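Putative Phosphate (Eubacterium rectale, PDB 3DAO) is probably a phosphatase of the haloacid dehalogenase-like hydrolase family, removing phosphate from a substrate that has not been identified. Local coordinates at residues D27-L32 with S62-S67; S68-F73 with L80-D85. All blocks are in the same frame, centred on the assembly; numbering follows the deposited sequence.

Contact 1 of 2, residues D27-L32 with S62-S67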
loop_
_atom_site.group_PDB
_atom_site.type_symbol
_atom_site.label_atom_id
_atom_site.label_comp_id
_atom_site.label_asym_id
_atom_site.label_seq_id
_atom_site.Cartn_x
_atom_site.Cartn_y
_atom_site.Cartn_z
ATOM N N ASP A 27 8.526 3.028 -2.407
ATOM C CA ASP A 27 7.123 3.415 -2.550
ATOM C C ASP A 27 7.071 4.459 -3.670
ATOM O O ASP A 27 8.084 4.773 -4.305
ATOM C CB ASP A 27 6.313 3.750 -1.258
ATOM C CG ASP A 27 6.922 4.810 -0.389
ATOM O OD1 ASP A 27 7.905 5.439 -0.811
ATOM O OD2 ASP A 27 6.365 5.027 0.735
ATOM N N ILE A 28 5.883 4.961 -3.919
ATOM C CA ILE A 28 5.648 5.788 -5.062
ATOM C C ILE A 28 5.229 7.198 -4.744
ATOM O O ILE A 28 5.877 8.185 -5.141
ATOM C CB ILE A 28 4.522 5.129 -5.921
ATOM C CG1 ILE A 28 4.952 3.707 -6.336
ATOM C CG2 ILE A 28 4.158 5.992 -7.129
ATOM C CD1 ILE A 28 3.886 2.910 -7.063
ATOM N N ASP A 29 4.114 7.273 -4.047
ATOM C CA ASP A 29 3.458 8.558 -3.795
ATOM C C ASP A 29 4.164 9.456 -2.806
ATOM O O ASP A 29 4.238 9.198 -1.601
ATOM C CB ASP A 29 2.005 8.343 -3.435
ATOM C CG ASP A 29 1.205 7.761 -4.597
ATOM O OD1 ASP A 29 1.090 8.402 -5.663
ATOM O OD2 ASP A 29 0.641 6.669 -4.417
ATOM N N GLY A 30 4.702 10.522 -3.369
ATOM C CA GLY A 30 5.458 11.499 -2.606
ATOM C C GLY A 30 6.910 11.111 -2.546
ATOM O O GLY A 30 7.709 11.795 -1.938
ATOM N N THR A 31 7.244 9.997 -3.191
ATOM C CA THR A 31 8.639 9.497 -3.208
ATOM C C THR A 31 9.240 9.639 -4.596
ATOM O O THR A 31 10.299 10.235 -4.761
ATOM C CB THR A 31 8.713 8.024 -2.754
ATOM O OG1 THR A 31 8.324 7.947 -1.369
ATOM C CG2 THR A 31 10.091 7.458 -2.879
ATOM N N LEU A 32 8.554 9.061 -5.582
ATOM C CA LEU A 32 8.964 9.150 -6.997
ATOM C C LEU A 32 8.185 10.198 -7.749
ATOM O O LEU A 32 8.683 10.821 -8.685
ATOM C CB LEU A 32 8.728 7.812 -7.717
ATOM C CG LEU A 32 9.420 6.568 -7.108
ATOM C CD1 LEU A 32 9.055 5.294 -7.914
ATOM C CD2 LEU A 32 10.902 6.703 -6.937
ATOM N N SER A 62 3.913 -0.215 -2.323
ATOM C CA SER A 62 3.017 0.915 -2.140
ATOM C C SER A 62 1.617 0.643 -1.642
ATOM O O SER A 62 1.121 -0.490 -1.556
ATOM C CB SER A 62 2.908 1.562 -3.537
ATOM O OG SER A 62 2.061 2.686 -3.621
ATOM N N GLY A 63 0.988 1.750 -1.298
ATOM C CA GLY A 63 -0.411 1.744 -0.898
ATOM C C GLY A 63 -1.300 1.564 -2.102
ATOM O O GLY A 63 -2.466 1.244 -2.002
ATOM N N ARG A 64 -0.719 1.784 -3.279
ATOM C CA ARG A 64 -1.502 1.744 -4.509
ATOM C C ARG A 64 -1.957 0.356 -4.889
ATOM O O ARG A 64 -1.352 -0.639 -4.493
ATOM C CB ARG A 64 -0.693 2.314 -5.700
ATOM C CG ARG A 64 -0.363 3.772 -5.697
ATOM C CD ARG A 64 0.074 4.169 -7.120
ATOM N NE ARG A 64 0.473 5.576 -7.171
ATOM C CZ ARG A 64 0.566 6.273 -8.282
ATOM N NH1 ARG A 64 0.266 5.696 -9.429
ATOM N NH2 ARG A 64 0.921 7.542 -8.230
ATOM N N GLN A 65 -3.037 0.325 -5.670
ATOM C CA GLN A 65 -3.551 -0.914 -6.256
ATOM C C GLN A 65 -2.598 -1.375 -7.330
ATOM O O GLN A 65 -1.818 -0.598 -7.858
ATOM C CB GLN A 65 -4.900 -0.723 -6.946
ATOM C CG GLN A 65 -5.988 -0.318 -6.040
ATOM C CD GLN A 65 -7.285 -0.250 -6.777
ATOM O OE1 GLN A 65 -7.472 0.598 -7.660
ATOM N NE2 GLN A 65 -8.216 -1.127 -6.406
ATOM N N PHE A 66 -2.702 -2.660 -7.677
ATOM C CA PHE A 66 -1.835 -3.239 -8.716
ATOM C C PHE A 66 -1.984 -2.516 -10.019
ATOM O O PHE A 66 -1.003 -2.137 -10.644
ATOM C CB PHE A 66 -2.091 -4.737 -8.896
ATOM C CG PHE A 66 -1.323 -5.347 -10.007
ATOM C CD1 PHE A 66 0.068 -5.280 -10.030
ATOM C CD2 PHE A 66 -1.975 -5.991 -11.041
ATOM C CE1 PHE A 66 0.786 -5.875 -11.063
ATOM C CE2 PHE A 66 -1.259 -6.581 -12.059
ATOM C CZ PHE A 66 0.133 -6.535 -12.056
ATOM N N SER A 67 -3.229 -2.297 -10.418
ATOM C CA SER A 67 -3.512 -1.661 -11.705
ATOM C C SER A 67 -2.778 -0.346 -11.856
ATOM O O SER A 67 -2.284 -0.014 -12.937
ATOM C CB SER A 67 -5.034 -1.421 -11.898
ATOM O OG SER A 67 -5.563 -0.596 -10.861
#
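The guanidinium of Arg64 has the CG2 methyl of Ile28 over one face, offset toward the rim and 3.7 Å from NE, and the carboxylate of Asp29 at its edge. The two flat groups are tilted by only 20°, and the grip is side-on: Arg64 NH2 donates to Asp29 OD1 at 2.7 Å and Arg64 NE to Asp29 OD2 at 3.0 Å, both N-H...O angles 163°. Each nitrogen sits on the syn side of its oxygen but well out of the carboxylate plane, the oxygens staying near the guanidinium plane. Arg64 is extended from CG to NE (chi3 -177°), which carries its head across to the acid. Gly36 N donates to Asp29 OD1, Arg64 NH2 to Ser37 O and NH1 to Ser68 OG, bonds that would limit rotation of both groups. Ile28 CD1 rests 3.9 Å from Ser62 CB, and Ser62 OG closes an ST turn by accepting from Arg64 N. Asp27, Asp29 and Thr31 fit the family's DxDx(T/V) signature, whose first Asp is usually the nucleophile; Thr31 OG1 donates to Asp27 OD1, and Lys212 pairs with OD2. The loops follow adjacent parallel strands 23-26 and 57-61, Ile28 also packing on Glu69 and Leu72 of helix 66-72.

Contact 2 of 2, residues S68-F73 with L80-D85; sequences SEFKLF and LLYITD
This is buried helix-on-sheet packing inside a beta-alpha-beta unit of the Rossmann-like HAD core: helix 66-72, the connection between parallel strands 57-61 and 81-84, packs on both, here on the second. The axes of segments 68-72 and 81-84 come within 9.9 Å and run at 140°, and Glu69, Phe70 and Phe73 extend from the helix to Leu80, Tyr82 and Thr84. Phe70 and Tyr82 form an offset edge-to-face pair, with centroids 5.5 Å apart and planes at 74°. Phe70 turns its edge to the tyrosine, placing CD1 3.3 Å from Tyr82 OH, at the hydroxyl end of the ring. The Tyr82 hydroxyl is hydrogen-bonded to Lys77 O, in the loop between helix and strand, and Phe66 meets the same tyrosine edge-to-face. Toward the start of the strand, Leu80 CD1 packs 3.5 Å from Phe73 CB, the two side chains crossing at about a right angle and both also touching Ile48 of helix 42-53. Toward its end, Glu69 slides past Tyr82 in the opposite direction, extended beyond CG (chi2 178°). This brings its carboxylate to the edge of the tyrosine ring, with OE1 3.2 Å from Tyr82 CD2 and 3.3 Å from Thr84 CG2. Glu69 OE1 is buried without a polar partner, a setting that would be expected to raise the pKa of the acid. A short separation of two oxygens likewise suggests that the acid probably holds a proton: Glu69 OE2 lies just 2.7 Å from Ile83 O.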
loop_
_atom_site.group_PDB
_atom_site.type_symbol
_atom_site.label_atom_id
_atom_site.label_comp_id
_atom_site.label_asym_id
_atom_site.label_seq_id
_atom_site.Cartn_x
_atom_site.Cartn_y
_atom_site.Cartn_z
ATOM N N SER A 68 -2.709 0.395 -10.761
ATOM C CA SER A 68 -2.084 1.712 -10.736
ATOM C C SER A 68 -0.554 1.597 -10.841
ATOM O O SER A 68 0.104 2.327 -11.583
ATOM C CB SER A 68 -2.487 2.492 -9.495
ATOM O OG SER A 68 -1.945 3.802 -9.560
ATOM N N GLU A 69 0.002 0.630 -10.132
ATOM C CA GLU A 69 1.452 0.411 -10.194
ATOM C C GLU A 69 1.864 -0.058 -11.583
ATOM O O GLU A 69 2.888 0.376 -12.148
ATOM C CB GLU A 69 1.905 -0.646 -9.169
ATOM C CG GLU A 69 1.692 -0.285 -7.736
ATOM C CD GLU A 69 2.113 -1.388 -6.769
ATOM O OE1 GLU A 69 2.335 -2.523 -7.214
ATOM O OE2 GLU A 69 2.234 -1.130 -5.560
ATOM N N PHE A 70 1.026 -0.904 -12.140
ATOM C CA PHE A 70 1.356 -1.630 -13.394
ATOM C C PHE A 70 1.317 -0.629 -14.542
ATOM O O PHE A 70 2.101 -0.710 -15.488
ATOM C CB PHE A 70 0.374 -2.778 -13.601
ATOM C CG PHE A 70 0.900 -3.946 -14.405
ATOM C CD1 PHE A 70 2.121 -4.550 -14.104
ATOM C CD2 PHE A 70 0.086 -4.541 -15.371
ATOM C CE1 PHE A 70 2.548 -5.671 -14.800
ATOM C CE2 PHE A 70 0.493 -5.658 -16.038
ATOM C CZ PHE A 70 1.732 -6.209 -15.776
ATOM N N LYS A 71 0.434 0.358 -14.412
ATOM C CA LYS A 71 0.327 1.420 -15.442
ATOM C C LYS A 71 1.478 2.433 -15.351
ATOM O O LYS A 71 2.097 2.793 -16.339
ATOM C CB LYS A 71 -1.015 2.160 -15.338
ATOM C CG LYS A 71 -2.215 1.344 -15.766
ATOM C CD LYS A 71 -3.510 2.154 -15.547
ATOM C CE LYS A 71 -4.752 1.288 -15.569
ATOM N NZ LYS A 71 -5.954 2.078 -15.114
ATOM N N LEU A 72 1.795 2.856 -14.142
ATOM C CA LEU A 72 2.837 3.843 -13.958
ATOM C C LEU A 72 4.198 3.316 -14.474
ATOM O O LEU A 72 5.001 4.060 -15.018
ATOM C CB LEU A 72 2.963 4.219 -12.487
ATOM C CG LEU A 72 3.963 5.314 -12.123
ATOM C CD1 LEU A 72 3.521 6.649 -12.708
ATOM C CD2 LEU A 72 4.130 5.374 -10.571
ATOM N N PHE A 73 4.419 2.022 -14.303
ATOM C CA PHE A 73 5.683 1.399 -14.702
ATOM C C PHE A 73 5.563 0.624 -16.033
ATOM O O PHE A 73 6.353 -0.280 -16.345
ATOM C CB PHE A 73 6.222 0.483 -13.611
ATOM C CG PHE A 73 6.751 1.216 -12.404
ATOM C CD1 PHE A 73 5.889 1.578 -11.372
ATOM C CD2 PHE A 73 8.084 1.540 -12.301
ATOM C CE1 PHE A 73 6.371 2.239 -10.258
ATOM C CE2 PHE A 73 8.573 2.229 -11.196
ATOM C CZ PHE A 73 7.711 2.568 -10.170
ATOM N N LEU A 80 9.405 -6.254 -13.043
ATOM C CA LEU A 80 9.280 -5.823 -11.636
ATOM C C LEU A 80 8.519 -6.791 -10.769
ATOM O O LEU A 80 7.812 -7.675 -11.270
ATOM C CB LEU A 80 8.551 -4.455 -11.557
ATOM C CG LEU A 80 9.104 -3.304 -12.381
ATOM C CD1 LEU A 80 8.238 -2.057 -12.276
ATOM C CD2 LEU A 80 10.551 -3.005 -11.922
ATOM N N LEU A 81 8.727 -6.628 -9.449
ATOM C CA LEU A 81 7.888 -7.277 -8.417
ATOM C C LEU A 81 7.040 -6.196 -7.770
ATOM O O LEU A 81 7.425 -5.027 -7.693
ATOM C CB LEU A 81 8.705 -8.007 -7.389
ATOM C CG LEU A 81 9.372 -9.289 -7.895
ATOM C CD1 LEU A 81 10.260 -9.840 -6.801
ATOM C CD2 LEU A 81 8.341 -10.302 -8.326
ATOM N N TYR A 82 5.839 -6.591 -7.370
ATOM C CA TYR A 82 4.837 -5.653 -6.861
ATOM C C TYR A 82 4.268 -6.018 -5.514
ATOM O O TYR A 82 3.822 -7.140 -5.282
ATOM C CB TYR A 82 3.653 -5.592 -7.839
ATOM C CG TYR A 82 4.044 -5.177 -9.232
ATOM C CD1 TYR A 82 4.532 -6.096 -10.138
ATOM C CD2 TYR A 82 3.926 -3.862 -9.646
ATOM C CE1 TYR A 82 4.904 -5.712 -11.402
ATOM C CE2 TYR A 82 4.307 -3.470 -10.923
ATOM C CZ TYR A 82 4.796 -4.387 -11.790
ATOM O OH TYR A 82 5.176 -3.969 -13.070
ATOM N N ILE A 83 4.321 -5.035 -4.627
ATOM C CA ILE A 83 3.666 -5.104 -3.325
ATOM C C ILE A 83 2.608 -3.999 -3.390
ATOM O O ILE A 83 2.910 -2.825 -3.636
ATOM C CB ILE A 83 4.634 -4.970 -2.140
ATOM C CG1 ILE A 83 5.568 -6.186 -2.068
ATOM C CG2 ILE A 83 3.819 -4.825 -0.808
ATOM C CD1 ILE A 83 6.750 -6.015 -1.126
ATOM N N THR A 84 1.348 -4.393 -3.201
ATOM C CA THR A 84 0.239 -3.485 -3.409
ATOM C C THR A 84 -0.629 -3.356 -2.179
ATOM O O THR A 84 -0.540 -4.141 -1.237
ATOM C CB THR A 84 -0.689 -3.991 -4.572
ATOM O OG1 THR A 84 -1.575 -5.035 -4.121
ATOM C CG2 THR A 84 0.131 -4.501 -5.788
ATOM N N ASP A 85 -1.451 -2.323 -2.206
ATOM C CA ASP A 85 -2.502 -2.164 -1.175
ATOM C C ASP A 85 -1.944 -2.188 0.223
ATOM O O ASP A 85 -2.551 -2.768 1.159
ATOM C CB ASP A 85 -3.597 -3.225 -1.335
ATOM C CG ASP A 85 -4.396 -3.064 -2.609
ATOM O OD1 ASP A 85 -3.974 -3.605 -3.641
ATOM O OD2 ASP A 85 -5.457 -2.391 -2.572
#

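Overall arrangement
Both contacts are buried, contact 2 more fully. Contact 1 joins loops at the strand ends and reaches helix 66-72 through the loop leading into it, whereas contact 2 packs the body of the helix on the sheet. Their chemistry follows: contact 1 rests on a charged pair beside the probable catalytic signature, contact 2 on aromatic and aliphatic side chains with one buried acid. Their centres are 7 Å apart, and they follow one another along the chain. Backbone joins them as well, through probable hydrogen bonds between Arg64 O and Asp85 N (2.8 Å) and between Ser62 N and Ile83 O (3.1 Å). Ile83 O thus faces both Ser62 of contact 1 and Glu69 of contact 2.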